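PDB 5HU4: cysteine protease from Listeria monocytogenes, which cleaves the C-terminal sorting signal of surface proteins and, through a thioester intermediate, attaches them covalently to the cell wall. Local coordinates for residues Thr33-Ser36 / Asp37-Met40. Residues are numbered along the deposited sequence; the frame is centred on the assembly and turned at random.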
loop_
_atom_site.group_PDB
_atom_site.type_symbol
_atom_site.label_atom_id
_atom_site.label_comp_id
_atom_site.label_asym_id
_atom_site.label_seq_id
_atom_site.Cartn_x
_atom_site.Cartn_y
_atom_site.Cartn_z
ATOM N N THR A 33 -1.629 -7.941 1.682
ATOM C CA THR A 33 -0.701 -8.504 0.708
ATOM C C THR A 33 -1.464 -9.318 -0.333
ATOM O O THR A 33 -2.531 -9.858 -0.041
ATOM C CB THR A 33 0.356 -9.395 1.382
ATOM O OG1 THR A 33 -0.286 -10.525 1.986
ATOM C CG2 THR A 33 1.111 -8.614 2.448
ATOM N N MET A 34 -0.916 -9.408 -1.541
ATOM C CA MET A 34 -1.631 -10.043 -2.642
ATOM C C MET A 34 -0.922 -11.285 -3.181
ATOM O O MET A 34 -1.517 -12.076 -3.913
ATOM C CB MET A 34 -1.856 -9.033 -3.767
ATOM C CG MET A 34 -2.812 -7.916 -3.382
ATOM S SD MET A 34 -3.145 -6.764 -4.724
ATOM C CE MET A 34 -4.742 -7.357 -5.276
ATOM N N ARG A 35 0.347 -11.454 -2.823
ATOM C CA ARG A 35 1.056 -12.692 -3.126
ATOM C C ARG A 35 1.634 -13.293 -1.851
ATOM O O ARG A 35 2.059 -12.571 -0.950
ATOM C CB ARG A 35 2.173 -12.465 -4.148
ATOM C CG ARG A 35 1.760 -11.696 -5.389
ATOM C CD ARG A 35 2.763 -11.905 -6.517
ATOM N NE ARG A 35 4.130 -12.015 -6.018
ATOM C CZ ARG A 35 4.952 -10.983 -5.854
ATOM N NH1 ARG A 35 4.548 -9.757 -6.151
ATOM N NH2 ARG A 35 6.177 -11.180 -5.391
ATOM N N SER A 36 1.647 -14.619 -1.784
ATOM C CA SER A 36 2.158 -15.328 -0.618
ATOM C C SER A 36 3.661 -15.127 -0.442
ATOM O O SER A 36 4.194 -15.292 0.656
ATOM C CB SER A 36 1.846 -16.823 -0.729
ATOM O OG SER A 36 2.561 -17.411 -1.803
ATOM N N ASP A 37 4.334 -14.753 -1.524
ATOM C CA ASP A 37 5.793 -14.753 -1.560
ATOM C C ASP A 37 6.433 -13.373 -1.406
ATOM O O ASP A 37 7.639 -13.276 -1.177
ATOM C CB ASP A 37 6.273 -15.374 -2.870
ATOM C CG ASP A 37 6.031 -14.472 -4.064
ATOM O OD1 ASP A 37 4.889 -14.440 -4.572
ATOM O OD2 ASP A 37 6.986 -13.787 -4.491
ATOM N N GLN A 38 5.638 -12.315 -1.536
ATOM C CA GLN A 38 6.185 -10.960 -1.582
ATOM C C GLN A 38 6.934 -10.580 -0.303
ATOM O O GLN A 38 6.543 -10.956 0.803
ATOM C CB GLN A 38 5.075 -9.943 -1.866
ATOM C CG GLN A 38 4.050 -9.773 -0.756
ATOM C CD GLN A 38 2.891 -8.887 -1.174
ATOM O OE1 GLN A 38 2.027 -9.300 -1.949
ATOM N NE2 GLN A 38 2.871 -7.658 -0.669
ATOM N N VAL A 39 8.029 -9.846 -0.477
ATOM C CA VAL A 39 8.887 -9.434 0.629
ATOM C C VAL A 39 9.046 -7.915 0.635
ATOM O O VAL A 39 9.183 -7.297 -0.422
ATOM C CB VAL A 39 10.282 -10.100 0.540
ATOM C CG1 VAL A 39 11.119 -9.768 1.766
ATOM C CG2 VAL A 39 10.146 -11.607 0.382
ATOM N N MET A 40 9.024 -7.316 1.823
ATOM C CA MET A 40 9.185 -5.871 1.949
ATOM C C MET A 40 10.574 -5.417 1.515
ATOM O O MET A 40 11.581 -6.016 1.895
ATOM C CB MET A 40 8.919 -5.422 3.388
ATOM C CG MET A 40 7.451 -5.429 3.782
ATOM S SD MET A 40 7.166 -4.693 5.403
ATOM C CE MET A 40 5.413 -4.995 5.613
#
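Arg35 grips Asp37 side-on in a two-pronged salt bridge: NE reaches Asp37 OD1 at 2.9 Å, and NH2 meets Asp37 OD2 at the same length, almost straight at 172°. Each carboxylate oxygen is met on its syn side, but the fit is not flat, because the guanidinium and carboxylate planes are turned 41° apart. A bend at chi3 (-35°) curls the arginine back over the turn to its partner. The outer nitrogens carry on into the fold, NH2 to Asn100 OD1 and NH1 to the carbonyl of Ile98.

The second grip is Gln38 OE1, which takes two successive backbone amides, Met34 N at 3.0 Å and Arg35 N at 2.9 Å; the first donor stands above the carbonyl plane, the second is tilted less from it. The amide also lies against Thr33, Gln38 CD 3.6 Å from Thr33 CB, while Gln38 CB sits over one guanidinium face, toward its rim.

In this surface loop between strands 31-33 and 44-48 of the sortase fold, Asp37 probably offsets the Arg35 charge. The two bonds into OE1, with NE2 bonded to Pro46 O in strand 44-48, fix the rotation of the Gln38 amide and tell its oxygen from its nitrogen.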